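Local coordinates for protein Two-component system response regulator (Bacteroides fragilis, PDB 2QR3) that probably acts as a two-component response regulator of transcription, its receiver domain, the part described here, passing a phosphorylation signal to DNA-binding and ATPase domains of the sigma-54 activator type, at residues Glu66-Phe69 against Trp70-Glu73; Val37-Ser40 against Thr41-Glu45; Val51-Asp54 against Met55-Ser59. All blocks are in the same frame, centred on the assembly; numbering follows the deposited sequence.

Contact 1. Residues Glu66-Phe69 against Trp70-Glu73; sequences EGLF and WLHE
Phe69 and Trp70, neighbours in sequence, form a T-shaped stack: the Phe69 ring stands with its CD2-CE2 edge on the indole, the planes 88° apart. Phe69 CD2 comes within 3.7 Å of Trp70 CD2, and CE2 sits over the centre of the fused ring system. The two first torsions differ. Phe69 has CG anti to its own N (chi1 171°), whereas Trp70 CG lies beside its N and anti to the carbonyl carbon (chi1 -69°), and the indole comes back under the phenyl edge. One face of the Phe69 ring is taken by Glu73, whose CG lies 4.0 Å from the ring centroid in a CH-pi contact. From there the carboxylate goes on to a salt bridge with Arg76, three residues further along the helix.

Behind these side chains runs the backbone ladder that sets their spacing. Trp70 N donates to Glu66 O at 3.1 Å in a nearly straight bond, and Leu71 N follows with a 2.8 Å bond to Gly67 O. The same carbonyl oxygen of Glu66 also lies 3.0 Å from Trp70 CD1, obliquely to the indole. Further out, Trp70 NE1 is hydrogen-bonded to Thr58 OG1 and the Phe57 ring meets the indole, while Glu66 OE1 takes a bond from Asn56 ND2. On another side of the helix, Leu68 CD2 touches Leu71 CD2 at 4.2 Å. Glu66 occupies the N-cap, and the whole is the first turns of an alpha-helix in a CheY-like receiver domain, the helix that follows the strand bearing the predicted phosphorylation site.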
ATOM      1  N   GLU A  66       2.307   4.109 -13.529  1.00 36.64           N
ATOM      2  CA  GLU A  66       1.914   3.009 -12.673  1.00 35.13           C
ATOM      3  C   GLU A  66       2.167   3.327 -11.203  1.00 32.73           C
ATOM      4  O   GLU A  66       1.843   4.413 -10.731  1.00 30.75           O
ATOM      5  CB  GLU A  66       2.595   1.710 -13.131  1.00 35.45           C
ATOM      6  CG  GLU A  66       2.037   1.162 -14.451  1.00 36.86           C
ATOM      7  CD  GLU A  66       2.829  -0.002 -15.015  1.00 37.80           C
ATOM      8  OE1 GLU A  66       3.439  -0.771 -14.230  1.00 42.40           O
ATOM      9  OE2 GLU A  66       2.825  -0.161 -16.261  1.00 41.92           O
ATOM     10  N   GLY A  67       2.725   2.364 -10.482  1.00 31.36           N
ATOM     11  CA  GLY A  67       2.957   2.519  -9.048  1.00 29.12           C
ATOM     12  C   GLY A  67       3.766   3.735  -8.669  1.00 27.78           C
ATOM     13  O   GLY A  67       3.429   4.419  -7.693  1.00 27.99           O
ATOM     14  N   LEU A  68       4.840   4.012  -9.416  1.00 26.50           N
ATOM     15  CA  LEU A  68       5.709   5.140  -9.045  1.00 25.13           C
ATOM     16  C   LEU A  68       4.981   6.475  -9.181  1.00 24.45           C
ATOM     17  O   LEU A  68       5.099   7.362  -8.342  1.00 22.33           O
ATOM     18  CB  LEU A  68       7.004   5.119  -9.850  1.00 25.18           C
ATOM     19  CG  LEU A  68       7.865   3.890  -9.545  1.00 25.43           C
ATOM     20  CD1 LEU A  68       8.996   3.798 -10.555  1.00 25.26           C
ATOM     21  CD2 LEU A  68       8.392   3.996  -8.094  1.00 23.26           C
ATOM     22  N   PHE A  69       4.204   6.598 -10.250  1.00 24.62           N
ATOM     23  CA  PHE A  69       3.349   7.769 -10.427  1.00 24.97           C
ATOM     24  C   PHE A  69       2.406   7.982  -9.242  1.00 24.52           C
ATOM     25  O   PHE A  69       2.319   9.083  -8.674  1.00 23.64           O
ATOM     26  CB  PHE A  69       2.543   7.624 -11.719  1.00 26.60           C
ATOM     27  CG  PHE A  69       1.488   8.667 -11.865  1.00 29.24           C
ATOM     28  CD1 PHE A  69       1.795   9.911 -12.409  1.00 32.22           C
ATOM     29  CD2 PHE A  69       0.204   8.426 -11.414  1.00 30.24           C
ATOM     30  CE1 PHE A  69       0.815  10.897 -12.525  1.00 33.14           C
ATOM     31  CE2 PHE A  69      -0.778   9.404 -11.507  1.00 32.76           C
ATOM     32  CZ  PHE A  69      -0.465  10.643 -12.069  1.00 31.05           C
ATOM     33  N   TRP A  70       1.706   6.919  -8.846  1.00 24.33           N
ATOM     34  CA  TRP A  70       0.755   7.008  -7.725  1.00 23.90           C
ATOM     35  C   TRP A  70       1.434   7.247  -6.385  1.00 23.02           C
ATOM     36  O   TRP A  70       0.918   7.958  -5.523  1.00 21.88           O
ATOM     37  CB  TRP A  70      -0.156   5.763  -7.708  1.00 25.90           C
ATOM     38  CG  TRP A  70      -1.079   5.783  -8.877  1.00 27.52           C
ATOM     39  CD1 TRP A  70      -1.038   4.972  -9.995  1.00 29.20           C
ATOM     40  CD2 TRP A  70      -2.147   6.709  -9.094  1.00 28.47           C
ATOM     41  NE1 TRP A  70      -2.054   5.321 -10.869  1.00 30.85           N
ATOM     42  CE2 TRP A  70      -2.739   6.388 -10.341  1.00 30.36           C
ATOM     43  CE3 TRP A  70      -2.681   7.757  -8.342  1.00 29.15           C
ATOM     44  CZ2 TRP A  70      -3.830   7.096 -10.854  1.00 30.78           C
ATOM     45  CZ3 TRP A  70      -3.761   8.459  -8.852  1.00 30.15           C
ATOM     46  CH2 TRP A  70      -4.319   8.135 -10.099  1.00 28.90           C
ATOM     47  N   LEU A  71       2.617   6.668  -6.203  1.00 21.41           N
ATOM     48  CA  LEU A  71       3.385   6.944  -4.984  1.00 20.58           C
ATOM     49  C   LEU A  71       3.626   8.438  -4.895  1.00 20.96           C
ATOM     50  O   LEU A  71       3.471   9.068  -3.839  1.00 20.14           O
ATOM     51  CB  LEU A  71       4.744   6.197  -5.037  1.00 20.26           C
ATOM     52  CG  LEU A  71       5.873   6.667  -4.115  1.00 21.57           C
ATOM     53  CD1 LEU A  71       5.556   6.350  -2.637  1.00 20.76           C
ATOM     54  CD2 LEU A  71       7.152   5.924  -4.562  1.00 20.32           C
ATOM     55  N   HIS A  72       4.002   9.021  -6.023  1.00 20.50           N
ATOM     56  CA  HIS A  72       4.393  10.414  -6.024  1.00 22.24           C
ATOM     57  C   HIS A  72       3.196  11.303  -5.714  1.00 21.62           C
ATOM     58  O   HIS A  72       3.305  12.281  -4.985  1.00 21.55           O
ATOM     59  CB  HIS A  72       4.997  10.769  -7.377  1.00 22.98           C
ATOM     60  CG  HIS A  72       5.686  12.090  -7.379  1.00 29.43           C
ATOM     61  ND1 HIS A  72       6.903  12.287  -6.760  1.00 34.69           N
ATOM     62  CD2 HIS A  72       5.335  13.280  -7.919  1.00 32.80           C
ATOM     63  CE1 HIS A  72       7.271  13.550  -6.919  1.00 37.67           C
ATOM     64  NE2 HIS A  72       6.333  14.175  -7.612  1.00 36.23           N
ATOM     65  N   GLU A  73       2.059  10.953  -6.290  1.00 22.48           N
ATOM     66  CA  GLU A  73       0.868  11.794  -6.154  1.00 23.39           C
ATOM     67  C   GLU A  73       0.336  11.715  -4.745  1.00 23.29           C
ATOM     68  O   GLU A  73      -0.047  12.719  -4.163  1.00 25.03           O
ATOM     69  CB  GLU A  73      -0.187  11.398  -7.183  1.00 23.17           C
ATOM     70  CG  GLU A  73       0.241  11.743  -8.614  1.00 26.16           C
ATOM     71  CD  GLU A  73       0.612  13.231  -8.775  1.00 29.05           C
ATOM     72  OE1 GLU A  73      -0.072  14.093  -8.169  1.00 30.20           O
ATOM     73  OE2 GLU A  73       1.607  13.503  -9.474  1.00 28.02           O
TER

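Contact 2. Residues Val37-Ser40 against Thr41-Glu45; sequences VSLS and TVLRE
Helix 36-45 of the CheY-like alpha/beta receiver fold shows how an amphipathic helix divides its work between a buried apolar flank and a polar one. On the inner flank Leu39 and Leu43, one turn apart, lie against each other: Leu39 CD1 is 3.8 Å from Leu43 CG. Leu39 has CG anti to N (chi1 -176°) and thereby extends toward its partner, which leaves the helix beside its own N. Both leucines also touch Ile7 of strand 5-9, and Val42 reaches the same residue, so this flank packs on the sheet.

The backbone is firm in the middle, where Val42 N meets Ser38 O at 3.1 Å and 175°, and Leu43 N meets Leu39 O at 3.0 Å. Arg44 N to Ser40 O is weak by comparison. Above that oxygen the Arg44 chain, bent at chi3, curls back to lay one face of its guanidinium over Ser40 O. Three donors converge on the carbonyl of Val37. Thr41 N and Thr41 OG1 give it only weak bonds, each of 3.4 Å, whereas Ser40 OG, held between its own N and carbonyl carbon (chi1 73°), donates to Val37 O at 2.7 Å.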
ATOM      1  N   VAL A  37     -10.339   7.263  -8.462  1.00 20.98           N
ATOM      2  CA  VAL A  37     -11.342   8.160  -7.892  1.00 21.34           C
ATOM      3  C   VAL A  37     -11.674   7.769  -6.436  1.00 21.58           C
ATOM      4  O   VAL A  37     -11.677   8.632  -5.551  1.00 21.20           O
ATOM      5  CB  VAL A  37     -12.585   8.283  -8.812  1.00 22.17           C
ATOM      6  CG1 VAL A  37     -13.651   9.224  -8.188  1.00 23.52           C
ATOM      7  CG2 VAL A  37     -12.138   8.827 -10.183  1.00 22.29           C
ATOM      8  N   SER A  38     -11.949   6.484  -6.198  1.00 21.39           N
ATOM      9  CA  SER A  38     -12.129   5.957  -4.840  1.00 22.30           C
ATOM     10  C   SER A  38     -10.936   6.260  -3.948  1.00 20.55           C
ATOM     11  O   SER A  38     -11.122   6.634  -2.795  1.00 21.14           O
ATOM     12  CB  SER A  38     -12.363   4.434  -4.842  1.00 22.48           C
ATOM     13  OG  SER A  38     -13.615   4.121  -5.443  1.00 27.89           O
ATOM     14  N   LEU A  39      -9.729   6.065  -4.465  1.00 20.51           N
ATOM     15  CA  LEU A  39      -8.511   6.352  -3.684  1.00 20.33           C
ATOM     16  C   LEU A  39      -8.518   7.818  -3.163  1.00 19.51           C
ATOM     17  O   LEU A  39      -8.245   8.065  -2.003  1.00 18.32           O
ATOM     18  CB  LEU A  39      -7.256   6.106  -4.543  1.00 20.34           C
ATOM     19  CG  LEU A  39      -5.879   6.271  -3.848  1.00 19.80           C
ATOM     20  CD1 LEU A  39      -5.773   5.510  -2.534  1.00 19.72           C
ATOM     21  CD2 LEU A  39      -4.720   5.876  -4.784  1.00 21.19           C
ATOM     22  N   SER A  40      -8.797   8.791  -4.035  1.00 19.87           N
ATOM     23  CA  SER A  40      -8.820  10.194  -3.588  1.00 20.85           C
ATOM     24  C   SER A  40      -9.799  10.433  -2.393  1.00 20.86           C
ATOM     25  O   SER A  40      -9.463  11.106  -1.393  1.00 21.01           O
ATOM     26  CB  SER A  40      -9.108  11.091  -4.793  1.00 21.60           C
ATOM     27  OG  SER A  40     -10.466  10.976  -5.174  1.00 24.85           O
ATOM     28  N   THR A  41     -10.977   9.824  -2.459  1.00 21.65           N
ATOM     29  CA  THR A  41     -11.985   9.998  -1.392  1.00 22.43           C
ATOM     30  C   THR A  41     -11.487   9.414  -0.067  1.00 22.58           C
ATOM     31  O   THR A  41     -11.435  10.104   0.954  1.00 21.68           O
ATOM     32  CB  THR A  41     -13.324   9.352  -1.779  1.00 23.37           C
ATOM     33  OG1 THR A  41     -13.723   9.843  -3.056  1.00 24.24           O
ATOM     34  CG2 THR A  41     -14.417   9.633  -0.715  1.00 24.65           C
ATOM     35  N   VAL A  42     -11.056   8.158  -0.097  1.00 22.39           N
ATOM     36  CA  VAL A  42     -10.640   7.499   1.133  1.00 22.15           C
ATOM     37  C   VAL A  42      -9.416   8.136   1.775  1.00 22.32           C
ATOM     38  O   VAL A  42      -9.347   8.208   2.994  1.00 23.69           O
ATOM     39  CB  VAL A  42     -10.505   5.933   0.965  1.00 22.42           C
ATOM     40  CG1 VAL A  42     -11.815   5.359   0.342  1.00 23.33           C
ATOM     41  CG2 VAL A  42      -9.358   5.583   0.110  1.00 25.71           C
ATOM     42  N   LEU A  43      -8.446   8.605   0.977  1.00 21.44           N
ATOM     43  CA  LEU A  43      -7.278   9.287   1.535  1.00 21.64           C
ATOM     44  C   LEU A  43      -7.663  10.533   2.338  1.00 23.05           C
ATOM     45  O   LEU A  43      -7.031  10.848   3.354  1.00 21.13           O
ATOM     46  CB  LEU A  43      -6.276   9.685   0.439  1.00 22.54           C
ATOM     47  CG  LEU A  43      -5.581   8.554  -0.296  1.00 21.53           C
ATOM     48  CD1 LEU A  43      -4.718   9.115  -1.443  1.00 19.63           C
ATOM     49  CD2 LEU A  43      -4.739   7.714   0.664  1.00 23.85           C
ATOM     50  N   ARG A  44      -8.689  11.230   1.865  1.00 23.46           N
ATOM     51  CA  ARG A  44      -9.143  12.473   2.491  1.00 25.17           C
ATOM     52  C   ARG A  44      -9.933  12.201   3.765  1.00 25.60           C
ATOM     53  O   ARG A  44      -9.745  12.878   4.786  1.00 25.72           O
ATOM     54  CB  ARG A  44     -10.056  13.269   1.551  1.00 24.92           C
ATOM     55  CG  ARG A  44     -10.354  14.700   2.116  1.00 25.89           C
ATOM     56  CD  ARG A  44     -11.243  15.572   1.231  1.00 26.91           C
ATOM     57  NE  ARG A  44     -10.683  15.649  -0.107  1.00 28.30           N
ATOM     58  CZ  ARG A  44     -11.155  14.932  -1.111  1.00 27.36           C
ATOM     59  NH1 ARG A  44     -12.220  14.168  -0.895  1.00 25.73           N
ATOM     60  NH2 ARG A  44     -10.575  15.005  -2.304  1.00 26.65           N
ATOM     61  N   GLU A  45     -10.815  11.218   3.685  1.00 25.68           N
ATOM     62  CA  GLU A  45     -11.824  11.000   4.714  1.00 26.46           C
ATOM     63  C   GLU A  45     -11.488   9.975   5.769  1.00 26.55           C
ATOM     64  O   GLU A  45     -12.065  10.020   6.871  1.00 26.06           O
ATOM     65  CB  GLU A  45     -13.104  10.552   4.053  1.00 26.78           C
ATOM     66  CG  GLU A  45     -13.724  11.601   3.148  1.00 31.25           C
ATOM     67  CD  GLU A  45     -15.078  11.170   2.635  1.00 35.74           C
ATOM     68  OE1 GLU A  45     -15.503  10.019   2.923  1.00 35.87           O
ATOM     69  OE2 GLU A  45     -15.716  11.981   1.930  1.00 37.61           O
TER

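Contact 3. Residues Val51-Asp54 against Met55-Ser59; sequences VLLD and MNFTS
Asp54 meets the chain that follows it with each part of its side chain in turn. Its CB lies 4.1 Å from Phe57 CB, where the loop folds back beside the strand end. CG is anti to the backbone N (chi1 178°), which swings the carboxylate over the turn, with CG 3.5 Å from Phe57 N. OD1 takes a 2.8 Å hydrogen bond from Asn56 N; the donor stands above the carboxylate plane, 61° out of it. OD2 faces Phe57 N at 3.7 Å and accepts from Asp11 N, so that the bonds to OD1 and OD2 together fix the rotation of the group. Asp10 OD1 lies close to OD2.

The backbone of the same residue closes a type I beta turn from Asp54 to Phe57, with Phe57 N bonded to Asp54 O at 3.0 Å. A type II turn from Asn56 to Ser59 overlaps it. Leu53 CD1 packs on Phe57 CB at 4.1 Å, the two side chains crossing at about a right angle, while Thr58 CG2 covers one face of the Phe57 ring. This strand-end aspartate, with Asp10 and Asp11 beside it, is characteristic of the acidic pocket of receiver domains; Asp54 is the predicted phosphoacceptor and is unphosphorylated here.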
ATOM      1  N   VAL A  51      -0.638   2.916   3.331  1.00 14.81           N
ATOM      2  CA  VAL A  51      -1.264   2.495   2.081  1.00 14.25           C
ATOM      3  C   VAL A  51      -0.376   1.389   1.541  1.00 13.85           C
ATOM      4  O   VAL A  51       0.860   1.553   1.489  1.00 15.45           O
ATOM      5  CB  VAL A  51      -1.309   3.640   1.032  1.00 14.26           C
ATOM      6  CG1 VAL A  51      -1.947   3.149  -0.302  1.00 14.48           C
ATOM      7  CG2 VAL A  51      -2.141   4.826   1.554  1.00 15.17           C
ATOM      8  N   LEU A  52      -0.975   0.269   1.143  1.00 13.16           N
ATOM      9  CA  LEU A  52      -0.243  -0.781   0.402  1.00 14.08           C
ATOM     10  C   LEU A  52      -0.610  -0.600  -1.069  1.00 13.97           C
ATOM     11  O   LEU A  52      -1.796  -0.747  -1.443  1.00 13.92           O
ATOM     12  CB  LEU A  52      -0.655  -2.196   0.881  1.00 14.15           C
ATOM     13  CG  LEU A  52       0.045  -3.379   0.161  1.00 13.42           C
ATOM     14  CD1 LEU A  52       1.589  -3.279   0.332  1.00 12.03           C
ATOM     15  CD2 LEU A  52      -0.484  -4.707   0.744  1.00 15.69           C
ATOM     16  N   LEU A  53       0.385  -0.255  -1.885  1.00 14.12           N
ATOM     17  CA  LEU A  53       0.173   0.162  -3.279  1.00 15.18           C
ATOM     18  C   LEU A  53       0.806  -0.793  -4.317  1.00 15.59           C
ATOM     19  O   LEU A  53       2.043  -0.956  -4.390  1.00 15.37           O
ATOM     20  CB  LEU A  53       0.711   1.588  -3.509  1.00 14.81           C
ATOM     21  CG  LEU A  53       0.651   2.187  -4.928  1.00 14.26           C
ATOM     22  CD1 LEU A  53      -0.807   2.391  -5.385  1.00 16.80           C
ATOM     23  CD2 LEU A  53       1.437   3.522  -4.923  1.00 16.35           C
ATOM     24  N   ASP A  54      -0.059  -1.354  -5.166  1.00 15.94           N
ATOM     25  CA  ASP A  54       0.320  -2.203  -6.311  1.00 17.75           C
ATOM     26  C   ASP A  54       1.290  -1.448  -7.230  1.00 17.59           C
ATOM     27  O   ASP A  54       0.999  -0.359  -7.701  1.00 16.77           O
ATOM     28  CB  ASP A  54      -1.003  -2.560  -7.049  1.00 17.33           C
ATOM     29  CG  ASP A  54      -0.835  -3.410  -8.325  1.00 23.50           C
ATOM     30  OD1 ASP A  54       0.275  -3.835  -8.725  1.00 22.64           O
ATOM     31  OD2 ASP A  54      -1.917  -3.651  -8.930  1.00 24.83           O
ATOM     32  N   MET A  55       2.442  -2.065  -7.488  1.00 19.03           N
ATOM     33  CA  MET A  55       3.499  -1.490  -8.312  1.00 22.38           C
ATOM     34  C   MET A  55       2.943  -1.206  -9.711  1.00 24.08           C
ATOM     35  O   MET A  55       3.422  -0.304 -10.417  1.00 25.23           O
ATOM     36  CB  MET A  55       4.623  -2.525  -8.377  1.00 21.60           C
ATOM     37  CG  MET A  55       6.036  -2.113  -8.709  1.00 25.75           C
ATOM     38  SD  MET A  55       6.913  -0.937  -7.612  1.00 23.31           S
ATOM     39  CE  MET A  55       6.572   0.338  -8.819  1.00 18.98           C
ATOM     40  N   ASN A  56       1.937  -1.979 -10.107  1.00 24.04           N
ATOM     41  CA  ASN A  56       1.387  -1.898 -11.463  1.00 26.38           C
ATOM     42  C   ASN A  56       0.006  -1.270 -11.492  1.00 26.46           C
ATOM     43  O   ASN A  56      -0.735  -1.410 -12.476  1.00 27.74           O
ATOM     44  CB  ASN A  56       1.318  -3.297 -12.078  1.00 26.68           C
ATOM     45  CG  ASN A  56       2.666  -3.984 -12.134  1.00 29.01           C
ATOM     46  OD1 ASN A  56       2.803  -5.129 -11.681  1.00 34.99           O
ATOM     47  ND2 ASN A  56       3.665  -3.306 -12.675  1.00 31.78           N
ATOM     48  N   PHE A  57      -0.360  -0.592 -10.412  1.00 26.17           N
ATOM     49  CA  PHE A  57      -1.683   0.015 -10.317  1.00 27.10           C
ATOM     50  C   PHE A  57      -2.008   0.805 -11.593  1.00 29.07           C
ATOM     51  O   PHE A  57      -1.232   1.679 -11.998  1.00 28.93           O
ATOM     52  CB  PHE A  57      -1.785   0.921  -9.071  1.00 26.65           C
ATOM     53  CG  PHE A  57      -3.153   1.502  -8.861  1.00 26.09           C
ATOM     54  CD1 PHE A  57      -4.283   0.698  -8.951  1.00 27.01           C
ATOM     55  CD2 PHE A  57      -3.311   2.843  -8.584  1.00 25.91           C
ATOM     56  CE1 PHE A  57      -5.556   1.239  -8.767  1.00 26.00           C
ATOM     57  CE2 PHE A  57      -4.577   3.392  -8.397  1.00 27.67           C
ATOM     58  CZ  PHE A  57      -5.690   2.588  -8.490  1.00 28.31           C
ATOM     59  N   THR A  58      -3.158   0.504 -12.201  1.00 30.74           N
ATOM     60  CA  THR A  58      -3.633   1.148 -13.466  1.00 32.19           C
ATOM     61  C   THR A  58      -2.776   0.857 -14.711  1.00 33.86           C
ATOM     62  O   THR A  58      -2.779   1.646 -15.662  1.00 34.33           O
ATOM     63  CB  THR A  58      -3.863   2.708 -13.358  1.00 32.16           C
ATOM     64  OG1 THR A  58      -2.599   3.389 -13.257  1.00 30.32           O
ATOM     65  CG2 THR A  58      -4.751   3.066 -12.170  1.00 30.90           C
ATOM     66  N   SER A  59      -2.079  -0.277 -14.723  1.00 35.16           N
ATOM     67  CA  SER A  59      -1.173  -0.618 -15.834  1.00 36.63           C
ATOM     68  C   SER A  59      -1.956  -0.916 -17.115  1.00 37.45           C
ATOM     69  O   SER A  59      -3.010  -1.570 -17.059  1.00 38.59           O
ATOM     70  CB  SER A  59      -0.341  -1.837 -15.478  1.00 37.01           C
ATOM     71  OG  SER A  59      -1.192  -2.954 -15.226  1.00 38.51           O
TER

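The three contacts come along the chain in the order 2, 3, 1, following one helix-strand-helix run of a single receiver domain: helix 36-45, strand 48-54 with its loop, then helix 67-77. Strand 48-54 is the middle one of a five-stranded parallel sheet. Contacts 1 and 3 are close, with centres 8 Å apart, and are joined directly by Gly67 N to Met55 O at 2.8 Å. Contact 2 lies about 15 Å from either centre; it touches contact 3 through Leu43 CD2 and Val51 CG2 but does not reach contact 1. The loop that follows the strand-end predicted phosphorylation site is thus bonded to the start of helix 67-77, whereas helix 36-45 packs farther back along the strand.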